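Local coordinates for protection of telomeres protein 1 (Schizosaccharomyces pombe, PDB 1QZG) that binds single-stranded telomeric DNA of the consensus GGTTAC, protects the 3' telomeric overhang and regulates telomerase and telomere length, at residues T64-T69 with H88-Q93; D96-K101 with F129-W134; N42-L47 with L109-L114. One frame throughout, in Å; residues are numbered along the deposited sequence.

Interaction 1. Residues T64-T69 with H88-Q93. With TMP (thymidine-5'-phosphate), chain E; nucleotides of chain A.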
loop_
_atom_site.group_PDB
_atom_site.type_symbol
_atom_site.label_atom_id
_atom_site.label_comp_id
_atom_site.label_asym_id
_atom_site.label_seq_id
_atom_site.Cartn_x
_atom_site.Cartn_y
_atom_site.Cartn_z
ATOM N N THR C 64 -4.552 20.121 12.016
ATOM C CA THR C 64 -5.971 19.996 11.741
ATOM C C THR C 64 -6.543 18.766 12.418
ATOM O O THR C 64 -7.727 18.472 12.308
ATOM C CB THR C 64 -6.232 19.947 10.234
ATOM O OG1 THR C 64 -5.397 18.951 9.629
ATOM C CG2 THR C 64 -5.930 21.298 9.616
ATOM N N LYS C 65 -5.683 18.051 13.131
ATOM C CA LYS C 65 -6.100 16.873 13.872
ATOM C C LYS C 65 -6.828 15.827 13.039
ATOM O O LYS C 65 -7.839 15.297 13.477
ATOM C CB LYS C 65 -6.989 17.304 15.048
ATOM C CG LYS C 65 -6.329 18.334 15.963
ATOM C CD LYS C 65 -7.244 18.761 17.104
ATOM C CE LYS C 65 -6.551 19.790 17.989
ATOM N NZ LYS C 65 -7.476 20.387 18.997
ATOM N N ASP C 66 -6.311 15.520 11.854
ATOM C CA ASP C 66 -6.948 14.521 11.000
ATOM C C ASP C 66 -6.786 13.125 11.556
ATOM O O ASP C 66 -5.869 12.858 12.329
ATOM C CB ASP C 66 -6.335 14.511 9.589
ATOM C CG ASP C 66 -6.372 15.860 8.923
ATOM O OD1 ASP C 66 -7.076 16.762 9.433
ATOM O OD2 ASP C 66 -5.692 16.016 7.884
ATOM N N TRP C 67 -7.705 12.249 11.169
ATOM C CA TRP C 67 -7.575 10.863 11.540
ATOM C C TRP C 67 -6.337 10.387 10.791
ATOM O O TRP C 67 -6.113 10.805 9.655
ATOM C CB TRP C 67 -8.790 10.057 11.104
ATOM C CG TRP C 67 -9.940 10.273 12.002
ATOM C CD1 TRP C 67 -10.913 11.211 11.859
ATOM C CD2 TRP C 67 -10.221 9.582 13.227
ATOM N NE1 TRP C 67 -11.786 11.158 12.915
ATOM C CE2 TRP C 67 -11.384 10.165 13.772
ATOM C CE3 TRP C 67 -9.598 8.531 13.920
ATOM C CZ2 TRP C 67 -11.942 9.737 14.983
ATOM C CZ3 TRP C 67 -10.156 8.103 15.125
ATOM C CH2 TRP C 67 -11.315 8.711 15.642
ATOM N N VAL C 68 -5.519 9.545 11.411
ATOM C CA VAL C 68 -4.310 9.098 10.726
ATOM C C VAL C 68 -3.941 7.653 10.997
ATOM O O VAL C 68 -4.168 7.139 12.093
ATOM C CB VAL C 68 -3.112 10.033 11.096
ATOM C CG1 VAL C 68 -2.888 10.014 12.604
ATOM C CG2 VAL C 68 -1.835 9.621 10.370
ATOM N N THR C 69 -3.377 7.026 9.978
ATOM C CA THR C 69 -2.910 5.666 10.079
ATOM C C THR C 69 -1.622 5.641 9.270
ATOM O O THR C 69 -1.519 6.287 8.223
ATOM C CB THR C 69 -3.930 4.652 9.507
ATOM O OG1 THR C 69 -3.489 3.322 9.818
ATOM C CG2 THR C 69 -4.060 4.812 8.002
ATOM N N HIS C 88 1.754 7.946 5.340
ATOM C CA HIS C 88 0.775 8.410 6.313
ATOM C C HIS C 88 -0.524 8.640 5.573
ATOM O O HIS C 88 -0.559 9.391 4.592
ATOM C CB HIS C 88 1.211 9.724 6.965
ATOM C CG HIS C 88 2.436 9.598 7.810
ATOM N ND1 HIS C 88 2.507 8.745 8.890
ATOM C CD2 HIS C 88 3.644 10.203 7.727
ATOM C CE1 HIS C 88 3.707 8.826 9.434
ATOM N NE2 HIS C 88 4.418 9.704 8.748
ATOM N N LEU C 89 -1.537 7.922 6.063
ATOM C CA LEU C 89 -2.856 8.080 5.465
ATOM C C LEU C 89 -3.712 8.952 6.377
ATOM O O LEU C 89 -3.843 8.633 7.558
ATOM C CB LEU C 89 -3.494 6.715 5.275
ATOM C CG LEU C 89 -2.675 5.782 4.390
ATOM C CD1 LEU C 89 -3.249 4.375 4.384
ATOM C CD2 LEU C 89 -2.597 6.342 2.983
ATOM N N PHE C 90 -4.287 10.028 5.848
ATOM C CA PHE C 90 -5.098 10.936 6.658
ATOM C C PHE C 90 -6.520 11.050 6.171
ATOM O O PHE C 90 -6.825 10.783 5.008
ATOM C CB PHE C 90 -4.525 12.355 6.641
ATOM C CG PHE C 90 -3.146 12.479 7.228
ATOM C CD1 PHE C 90 -2.020 12.446 6.411
ATOM C CD2 PHE C 90 -2.979 12.684 8.593
ATOM C CE1 PHE C 90 -0.745 12.628 6.948
ATOM C CE2 PHE C 90 -1.706 12.866 9.141
ATOM C CZ PHE C 90 -0.588 12.839 8.318
ATOM N N SER C 91 -7.399 11.470 7.071
ATOM C CA SER C 91 -8.775 11.701 6.701
ATOM C C SER C 91 -9.333 12.854 7.516
ATOM O O SER C 91 -9.188 12.893 8.740
ATOM C CB SER C 91 -9.639 10.471 6.911
ATOM O OG SER C 91 -10.952 10.764 6.453
ATOM N N LYS C 92 -9.948 13.796 6.811
ATOM C CA LYS C 92 -10.555 14.975 7.413
ATOM C C LYS C 92 -12.068 14.792 7.346
ATOM O O LYS C 92 -12.823 15.707 7.668
ATOM C CB LYS C 92 -10.184 16.228 6.616
ATOM C CG LYS C 92 -8.707 16.484 6.461
ATOM C CD LYS C 92 -8.472 17.679 5.549
ATOM C CE LYS C 92 -6.989 18.005 5.412
ATOM N NZ LYS C 92 -6.349 18.331 6.723
ATOM N N GLN C 93 -12.502 13.611 6.916
ATOM C CA GLN C 93 -13.927 13.315 6.780
ATOM C C GLN C 93 -14.360 12.143 7.660
ATOM O O GLN C 93 -15.200 11.331 7.267
ATOM C CB GLN C 93 -14.255 13.020 5.305
ATOM C CG GLN C 93 -13.357 11.951 4.667
ATOM C CD GLN C 93 -13.667 11.691 3.191
ATOM O OE1 GLN C 93 -13.734 12.616 2.380
ATOM N NE2 GLN C 93 -13.839 10.423 2.842
HETATM C "C1'" TMP E . 7.299 11.904 13.250
HETATM N N1 TMP E . 7.115 12.683 12.023
HETATM C C2 TMP E . 6.866 12.030 10.839
HETATM O O2 TMP E . 6.791 10.817 10.748
HETATM N N3 TMP E . 6.708 12.860 9.755
HETATM C C4 TMP E . 6.772 14.241 9.740
HETATM O O4 TMP E . 6.631 14.850 8.682
HETATM C C5 TMP E . 7.022 14.858 11.022
HETATM C C5M TMP E . 7.087 16.351 11.112
HETATM C C6 TMP E . 7.181 14.056 12.080
ATOM P P DT A 4 2.994 19.919 12.838
ATOM O OP1 DT A 4 3.175 20.727 14.071
ATOM O OP2 DT A 4 4.056 18.969 12.416
ATOM O "O5'" DT A 4 1.657 19.098 13.052
ATOM C "C5'" DT A 4 1.673 17.694 13.049
ATOM C "C4'" DT A 4 0.274 17.175 13.263
ATOM O "O4'" DT A 4 -0.537 17.430 12.086
ATOM C "C3'" DT A 4 0.248 15.669 13.477
ATOM O "O3'" DT A 4 -0.528 15.358 14.627
ATOM C "C2'" DT A 4 -0.356 15.115 12.199
ATOM C "C1'" DT A 4 -1.242 16.252 11.739
ATOM N N1 DT A 4 -1.505 16.268 10.281
ATOM C C2 DT A 4 -2.818 16.202 9.875
ATOM O O2 DT A 4 -3.752 16.179 10.652
ATOM N N3 DT A 4 -3.003 16.158 8.515
ATOM C C4 DT A 4 -2.024 16.177 7.542
ATOM O O4 DT A 4 -2.338 16.090 6.356
ATOM C C5 DT A 4 -0.669 16.285 8.031
ATOM C C7 DT A 4 0.449 16.348 7.040
ATOM C C6 DT A 4 -0.477 16.324 9.360
ATOM P P DT A 3 4.673 19.930 7.137
ATOM O OP1 DT A 3 5.851 20.464 6.408
ATOM O OP2 DT A 3 4.871 18.971 8.250
ATOM O "O5'" DT A 3 3.913 21.215 7.687
ATOM C "C5'" DT A 3 2.515 21.222 7.877
ATOM C "C4'" DT A 3 2.179 21.529 9.318
ATOM O "O4'" DT A 3 0.749 21.677 9.391
ATOM C "C3'" DT A 3 2.506 20.393 10.282
ATOM O "O3'" DT A 3 2.628 20.909 11.620
ATOM C "C2'" DT A 3 1.300 19.488 10.124
ATOM C "C1'" DT A 3 0.165 20.481 9.887
ATOM N N1 DT A 3 -0.836 20.056 8.897
ATOM C C2 DT A 3 -2.112 19.827 9.336
ATOM O O2 DT A 3 -2.427 19.899 10.511
ATOM N N3 DT A 3 -3.008 19.507 8.347
ATOM C C4 DT A 3 -2.751 19.385 6.993
ATOM O O4 DT A 3 -3.665 19.115 6.219
ATOM C C5 DT A 3 -1.376 19.601 6.608
ATOM C C7 DT A 3 -0.992 19.455 5.169
ATOM C C6 DT A 3 -0.499 19.923 7.566
#
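The carboxylate of D66 and the ammonium of K92 form a salt bridge, OD2 of D66 lying 2.7 Å from NZ of K92 and receiving it on the syn lone pair. K92 reaches it through a bend at its last torsion (chi4 -60°), which also lets NZ of K92 donate to O4 of DT3 of chain A at 2.8 Å. OD2 of D66 takes a second donor, N3 of DT4 of chain A, at 2.8 Å, while the backbone N of D66 donates to O2 of that base. T64 repeats this two-point reading on DT3, its OG1 accepting from N3 and its N giving to O2. An alanine in place of D66 would probably leave N3 of DT4 without its acceptor and K92 without this salt-bridge partner. These groups sit where strand 85-91 ends and strand 67-74 begins, antiparallel neighbours in the OB fold of this DNA-binding fragment of Pot1; W67 with S91 and T69 with L89 are hydrogen-bonded pairs. Between them, on the DNA side, V68 and F90 lie side by side, CG2 of V68 3.5 Å from CE2 of F90. The F90 ring carries the DT4 base over one face, C4 of DT4 standing 3.5 Å above the ring plane, over its centre. O2 of the bound thymidine-5'-phosphate lies at the edge of the H88 ring, NE2 of H88 donating over 3.3 Å, while ND1 of H88 is hydrogen-bonded to OG1 of T70.

Interaction 2. Residues D96-K101 with F129-W134; sequences DLPVIK and FRYALW
P98 lies on the ring of Y131 in a buried, mainly apolar contact of the OB fold: the irregular segment D96-K101, between strands 85-91 and 106-109, packs on strand 129-133. No hydrogen bond joins the two segments, and the end-to-end directions of their touching parts are 30° apart. The centre of the contact is a CH-pi interaction, with CG of P98 3.3 Å from the centroid of the Y131 ring and only 4° off its normal. CB of P98 lies nearest CE1 of Y131 and CD nearest CE2, so the pyrrolidine spans the ring. Y131 holds its CG between the backbone N and the carbonyl carbon (chi1 80°), which stands the ring up from the strand to meet the proline; its hydroxyl passes the proline backbone, OH of Y131 lying 3.4 Å from CA of P98, and is bonded to Q148. F129, two residues earlier on the same side of the strand, presents an edge instead of a face: CD2 of L97 approaches CZ of F129 in the ring plane at 3.8 Å, the two side chains crossing at about a right angle. CD of P98 also comes to that edge. L89 touches both P98 and F129 from strand 85-91. At the other end of the contact CD1 of L133 lies 3.6 Å from O of V99, a carbonyl that accepts from NE2 of Q148.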
loop_
_atom_site.group_PDB
_atom_site.type_symbol
_atom_site.label_atom_id
_atom_site.label_comp_id
_atom_site.label_asym_id
_atom_site.label_seq_id
_atom_site.Cartn_x
_atom_site.Cartn_y
_atom_site.Cartn_z
ATOM N N ASP C 96 -12.383 6.920 8.152
ATOM C CA ASP C 96 -12.732 5.968 7.111
ATOM C C ASP C 96 -11.463 5.403 6.478
ATOM O O ASP C 96 -11.450 5.015 5.309
ATOM C CB ASP C 96 -13.601 6.638 6.045
ATOM C CG ASP C 96 -12.936 7.844 5.418
ATOM O OD1 ASP C 96 -11.771 8.153 5.765
ATOM O OD2 ASP C 96 -13.589 8.485 4.571
ATOM N N LEU C 97 -10.402 5.347 7.275
ATOM C CA LEU C 97 -9.114 4.837 6.821
ATOM C C LEU C 97 -9.089 3.320 6.816
ATOM O O LEU C 97 -9.913 2.673 7.473
ATOM C CB LEU C 97 -8.005 5.343 7.746
ATOM C CG LEU C 97 -7.912 6.863 7.875
ATOM C CD1 LEU C 97 -6.930 7.225 8.962
ATOM C CD2 LEU C 97 -7.501 7.468 6.542
ATOM N N PRO C 98 -8.134 2.728 6.070
ATOM C CA PRO C 98 -8.012 1.276 6.003
ATOM C C PRO C 98 -7.901 0.723 7.412
ATOM O O PRO C 98 -7.183 1.277 8.241
ATOM C CB PRO C 98 -6.705 1.070 5.230
ATOM C CG PRO C 98 -6.678 2.234 4.302
ATOM C CD PRO C 98 -7.144 3.381 5.192
ATOM N N VAL C 99 -8.622 -0.355 7.685
ATOM C CA VAL C 99 -8.556 -0.991 8.986
ATOM C C VAL C 99 -7.703 -2.223 8.736
ATOM O O VAL C 99 -8.172 -3.224 8.198
ATOM C CB VAL C 99 -9.948 -1.415 9.501
ATOM C CG1 VAL C 99 -9.796 -2.215 10.786
ATOM C CG2 VAL C 99 -10.807 -0.184 9.740
ATOM N N ILE C 100 -6.436 -2.130 9.111
ATOM C CA ILE C 100 -5.499 -3.214 8.899
ATOM C C ILE C 100 -5.409 -4.103 10.111
ATOM O O ILE C 100 -5.317 -3.623 11.241
ATOM C CB ILE C 100 -4.122 -2.640 8.558
ATOM C CG1 ILE C 100 -4.243 -1.844 7.252
ATOM C CG2 ILE C 100 -3.088 -3.760 8.459
ATOM C CD1 ILE C 100 -3.086 -0.931 6.972
ATOM N N LYS C 101 -5.422 -5.409 9.887
ATOM C CA LYS C 101 -5.354 -6.296 11.024
ATOM C C LYS C 101 -3.985 -6.919 11.243
ATOM O O LYS C 101 -3.596 -7.161 12.380
ATOM C CB LYS C 101 -6.422 -7.378 10.918
ATOM C CG LYS C 101 -6.693 -8.031 12.256
ATOM C CD LYS C 101 -7.892 -8.943 12.202
ATOM C CE LYS C 101 -7.641 -10.143 13.088
ATOM N NZ LYS C 101 -8.803 -11.053 13.164
ATOM N N PHE C 129 -7.902 10.250 -1.453
ATOM C CA PHE C 129 -7.329 8.939 -1.755
ATOM C C PHE C 129 -8.338 7.817 -1.558
ATOM O O PHE C 129 -9.265 7.920 -0.748
ATOM C CB PHE C 129 -6.107 8.660 -0.903
ATOM C CG PHE C 129 -6.368 8.008 0.427
ATOM C CD1 PHE C 129 -6.256 6.622 0.563
ATOM C CD2 PHE C 129 -6.691 8.768 1.549
ATOM C CE1 PHE C 129 -6.458 5.999 1.801
ATOM C CE2 PHE C 129 -6.894 8.165 2.792
ATOM C CZ PHE C 129 -6.775 6.775 2.921
ATOM N N ARG C 130 -8.143 6.733 -2.304
ATOM C CA ARG C 130 -8.994 5.557 -2.240
ATOM C C ARG C 130 -8.104 4.351 -1.990
ATOM O O ARG C 130 -6.875 4.442 -2.125
ATOM C CB ARG C 130 -9.747 5.383 -3.559
ATOM C CG ARG C 130 -10.699 6.527 -3.889
ATOM C CD ARG C 130 -11.867 6.568 -2.916
ATOM N NE ARG C 130 -12.773 7.683 -3.186
ATOM C CZ ARG C 130 -12.847 8.785 -2.442
ATOM N NH1 ARG C 130 -12.070 8.928 -1.375
ATOM N NH2 ARG C 130 -13.696 9.747 -2.767
ATOM N N TYR C 131 -8.703 3.222 -1.624
ATOM C CA TYR C 131 -7.913 2.030 -1.362
ATOM C C TYR C 131 -8.690 0.723 -1.459
ATOM O O TYR C 131 -9.930 0.710 -1.448
ATOM C CB TYR C 131 -7.274 2.120 0.032
ATOM C CG TYR C 131 -8.213 1.764 1.167
ATOM C CD1 TYR C 131 -8.273 0.464 1.666
ATOM C CD2 TYR C 131 -9.072 2.720 1.718
ATOM C CE1 TYR C 131 -9.163 0.119 2.684
ATOM C CE2 TYR C 131 -9.973 2.385 2.738
ATOM C CZ TYR C 131 -10.009 1.084 3.211
ATOM O OH TYR C 131 -10.885 0.740 4.204
ATOM N N ALA C 132 -7.934 -0.365 -1.585
ATOM C CA ALA C 132 -8.474 -1.717 -1.620
ATOM C C ALA C 132 -7.530 -2.492 -0.704
ATOM O O ALA C 132 -6.299 -2.352 -0.788
ATOM C CB ALA C 132 -8.447 -2.286 -3.041
ATOM N N LEU C 133 -8.110 -3.299 0.177
ATOM C CA LEU C 133 -7.352 -4.086 1.141
ATOM C C LEU C 133 -7.759 -5.564 1.022
ATOM O O LEU C 133 -8.944 -5.878 0.962
ATOM C CB LEU C 133 -7.678 -3.580 2.546
ATOM C CG LEU C 133 -6.673 -3.554 3.693
ATOM C CD1 LEU C 133 -7.223 -4.323 4.882
ATOM C CD2 LEU C 133 -5.349 -4.107 3.238
ATOM N N TRP C 134 -6.781 -6.462 0.981
ATOM C CA TRP C 134 -7.048 -7.901 0.863
ATOM C C TRP C 134 -6.656 -8.664 2.121
ATOM O O TRP C 134 -5.933 -8.147 2.981
ATOM C CB TRP C 134 -6.284 -8.497 -0.328
ATOM C CG TRP C 134 -6.890 -8.186 -1.659
ATOM C CD1 TRP C 134 -7.765 -8.964 -2.365
ATOM C CD2 TRP C 134 -6.689 -6.998 -2.441
ATOM N NE1 TRP C 134 -8.116 -8.337 -3.538
ATOM C CE2 TRP C 134 -7.470 -7.130 -3.611
ATOM C CE3 TRP C 134 -5.922 -5.839 -2.268
ATOM C CZ2 TRP C 134 -7.510 -6.139 -4.604
ATOM C CZ3 TRP C 134 -5.960 -4.853 -3.257
ATOM C CH2 TRP C 134 -6.746 -5.014 -4.409
#

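Interaction 3. Residues N42-L47 with L109-L114. With nucleotides of chain A.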
loop_
_atom_site.group_PDB
_atom_site.type_symbol
_atom_site.label_atom_id
_atom_site.label_comp_id
_atom_site.label_asym_id
_atom_site.label_seq_id
_atom_site.Cartn_x
_atom_site.Cartn_y
_atom_site.Cartn_z
ATOM N N ASN C 42 7.638 16.870 -5.490
ATOM C CA ASN C 42 6.590 15.928 -5.104
ATOM C C ASN C 42 5.796 15.431 -6.315
ATOM O O ASN C 42 5.578 16.176 -7.271
ATOM C CB ASN C 42 5.616 16.602 -4.133
ATOM C CG ASN C 42 6.285 17.077 -2.861
ATOM O OD1 ASN C 42 5.666 17.755 -2.040
ATOM N ND2 ASN C 42 7.549 16.723 -2.685
ATOM N N THR C 43 5.363 14.174 -6.263
ATOM C CA THR C 43 4.564 13.579 -7.331
ATOM C C THR C 43 3.409 12.798 -6.685
ATOM O O THR C 43 3.476 12.462 -5.502
ATOM C CB THR C 43 5.410 12.608 -8.218
ATOM O OG1 THR C 43 5.974 11.569 -7.407
ATOM C CG2 THR C 43 6.543 13.359 -8.919
ATOM N N ILE C 44 2.353 12.535 -7.449
ATOM C CA ILE C 44 1.209 11.780 -6.954
ATOM C C ILE C 44 1.224 10.422 -7.651
ATOM O O ILE C 44 1.315 10.346 -8.875
ATOM C CB ILE C 44 -0.127 12.489 -7.267
ATOM C CG1 ILE C 44 -0.110 13.918 -6.719
ATOM C CG2 ILE C 44 -1.281 11.719 -6.638
ATOM C CD1 ILE C 44 -1.301 14.756 -7.176
ATOM N N VAL C 45 1.125 9.351 -6.875
ATOM C CA VAL C 45 1.176 8.011 -7.449
ATOM C C VAL C 45 0.141 7.059 -6.880
ATOM O O VAL C 45 -0.597 7.393 -5.948
ATOM C CB VAL C 45 2.554 7.359 -7.189
ATOM C CG1 VAL C 45 3.666 8.266 -7.676
ATOM C CG2 VAL C 45 2.718 7.071 -5.686
ATOM N N ASN C 46 0.107 5.867 -7.465
ATOM C CA ASN C 46 -0.755 4.786 -7.011
ATOM C C ASN C 46 0.233 3.708 -6.599
ATOM O O ASN C 46 1.255 3.518 -7.258
ATOM C CB ASN C 46 -1.654 4.276 -8.137
ATOM C CG ASN C 46 -2.591 5.334 -8.637
ATOM O OD1 ASN C 46 -3.225 6.043 -7.844
ATOM N ND2 ASN C 46 -2.686 5.467 -9.954
ATOM N N LEU C 47 -0.070 3.010 -5.513
ATOM C CA LEU C 47 0.809 1.977 -5.003
ATOM C C LEU C 47 0.042 0.694 -4.741
ATOM O O LEU C 47 -1.174 0.701 -4.542
ATOM C CB LEU C 47 1.478 2.464 -3.715
ATOM C CG LEU C 47 2.242 3.785 -3.882
ATOM C CD1 LEU C 47 2.582 4.373 -2.527
ATOM C CD2 LEU C 47 3.506 3.548 -4.714
ATOM N N LEU C 109 -3.219 1.522 -2.955
ATOM C CA LEU C 109 -3.506 2.917 -2.632
ATOM C C LEU C 109 -3.583 3.764 -3.890
ATOM O O LEU C 109 -2.706 3.700 -4.760
ATOM C CB LEU C 109 -2.436 3.483 -1.695
ATOM C CG LEU C 109 -2.402 2.875 -0.288
ATOM C CD1 LEU C 109 -1.074 3.217 0.408
ATOM C CD2 LEU C 109 -3.587 3.440 0.525
ATOM N N HIS C 110 -4.655 4.540 -3.998
ATOM C CA HIS C 110 -4.854 5.421 -5.145
ATOM C C HIS C 110 -4.762 6.879 -4.713
ATOM O O HIS C 110 -5.558 7.324 -3.891
ATOM C CB HIS C 110 -6.226 5.144 -5.769
ATOM C CG HIS C 110 -6.553 6.014 -6.929
ATOM N ND1 HIS C 110 -7.705 6.767 -6.992
ATOM C CD2 HIS C 110 -5.875 6.271 -8.074
ATOM C CE1 HIS C 110 -7.720 7.449 -8.122
ATOM N NE2 HIS C 110 -6.622 7.166 -8.794
ATOM N N GLN C 111 -3.776 7.598 -5.253
ATOM C CA GLN C 111 -3.583 9.043 -4.961
ATOM C C GLN C 111 -2.764 9.283 -3.698
ATOM O O GLN C 111 -3.285 9.736 -2.678
ATOM C CB GLN C 111 -4.934 9.785 -4.897
ATOM C CG GLN C 111 -5.621 9.939 -6.257
ATOM C CD GLN C 111 -5.275 11.249 -6.973
ATOM O OE1 GLN C 111 -5.751 12.313 -6.603
ATOM N NE2 GLN C 111 -4.447 11.143 -7.973
ATOM N N ILE C 112 -1.472 8.984 -3.762
ATOM C CA ILE C 112 -0.571 9.201 -2.649
ATOM C C ILE C 112 0.536 10.144 -3.107
ATOM O O ILE C 112 1.167 9.911 -4.131
ATOM C CB ILE C 112 0.083 7.886 -2.192
ATOM C CG1 ILE C 112 -0.998 6.865 -1.822
ATOM C CG2 ILE C 112 1.005 8.153 -1.036
ATOM C CD1 ILE C 112 -1.873 7.295 -0.627
ATOM N N THR C 113 0.749 11.217 -2.361
ATOM C CA THR C 113 1.813 12.163 -2.674
ATOM C C THR C 113 3.142 11.614 -2.149
ATOM O O THR C 113 3.225 11.146 -1.015
ATOM C CB THR C 113 1.581 13.529 -1.996
ATOM O OG1 THR C 113 0.511 14.219 -2.649
ATOM C CG2 THR C 113 2.858 14.390 -2.073
ATOM N N LEU C 114 4.177 11.664 -2.981
ATOM C CA LEU C 114 5.501 11.216 -2.581
ATOM C C LEU C 114 6.314 12.488 -2.362
ATOM O O LEU C 114 6.337 13.369 -3.229
ATOM C CB LEU C 114 6.144 10.381 -3.693
ATOM C CG LEU C 114 6.222 8.853 -3.610
ATOM C CD1 LEU C 114 4.967 8.247 -3.002
ATOM C CD2 LEU C 114 6.489 8.312 -5.018
ATOM P P DG A 2 3.225 22.556 1.181
ATOM O OP1 DG A 2 3.678 23.927 1.521
ATOM O OP2 DG A 2 3.738 21.888 -0.045
ATOM O "O5'" DG A 2 3.512 21.618 2.433
ATOM C "C5'" DG A 2 2.807 21.843 3.649
ATOM C "C4'" DG A 2 2.536 20.540 4.364
ATOM O "O4'" DG A 2 1.648 19.693 3.594
ATOM C "C3'" DG A 2 3.770 19.699 4.678
ATOM O "O3'" DG A 2 3.692 19.274 6.043
ATOM C "C2'" DG A 2 3.667 18.531 3.706
ATOM C "C1'" DG A 2 2.164 18.377 3.544
ATOM N N9 DG A 2 1.690 17.761 2.304
ATOM C C8 DG A 2 2.170 17.965 1.033
ATOM N N7 DG A 2 1.511 17.298 0.124
ATOM C C5 DG A 2 0.540 16.604 0.838
ATOM C C6 DG A 2 -0.478 15.718 0.388
ATOM O O6 DG A 2 -0.758 15.385 -0.770
ATOM N N1 DG A 2 -1.223 15.214 1.449
ATOM C C2 DG A 2 -1.030 15.533 2.769
ATOM N N2 DG A 2 -1.842 14.919 3.646
ATOM N N3 DG A 2 -0.107 16.381 3.197
ATOM C C4 DG A 2 0.643 16.868 2.184
HETATM O O HOH W 1 -4.295 7.527 -11.177
#
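V45 faces two residues at once, Q111 and I112, in a G1 beta bulge of the OB fold, where the chain turns a corner at H110 and Q111, between strands 106-109 and 112-117, beside strand 43-59. The carbonyl of V45 takes a good bond from N of I112 at 2.8 Å and a weak one from N of Q111 at 3.3 Å; in return O of I112 accepts from N of V45. Q111 carries positive backbone angles (phi 85°, psi 71°), which turn the chain here. On either side of the bulge, L47 with L109 and T43 with L114 are each bonded in both directions; in the latter pair, N of L114 meets O of T43 at 2.7 Å, nearly along the C=O axis, whereas the return bond from N of T43 to O of L114 is longer, at 3.3 Å. ND2 of N46 is satisfied by the carbonyl of T28 and by a water that accepts at 2.9 Å, a water also weakly linked to NE2 of H110. Apolar groups pack on the V45 and L114 side, where CG2 of V45 touches CD1 of L114 at 3.7 Å and the two side chains cross at about a right angle. On the I44 side, T113 looks to the DNA: with its hydroxyl anti to the carbonyl carbon (chi1 -73°), OG1 of T113 donates to O6 of DG2 of chain A over a short 2.5 Å.

All three contacts reach one curled sheet of the OB fold. Interactions 1 and 3, with centres about 16 Å apart, both touch the bound DNA, the first reading DT3 and DT4 and the third DG2; H88 of interaction 1 also belongs to the thymidine-5'-phosphate pocket, with R115, Y117 and Q122. Interaction 2 makes no such reading, its nearest atom being about 7 Å from the nucleic acid. Its D96 OD1 meets S91 OG of interaction 1 at 2.8 Å, and O of R130 meets N of H110 of interaction 3 at 2.9 Å. Interactions 1 and 3 also touch directly, L89 CD2 packing on I112 CD1 at 3.8 Å.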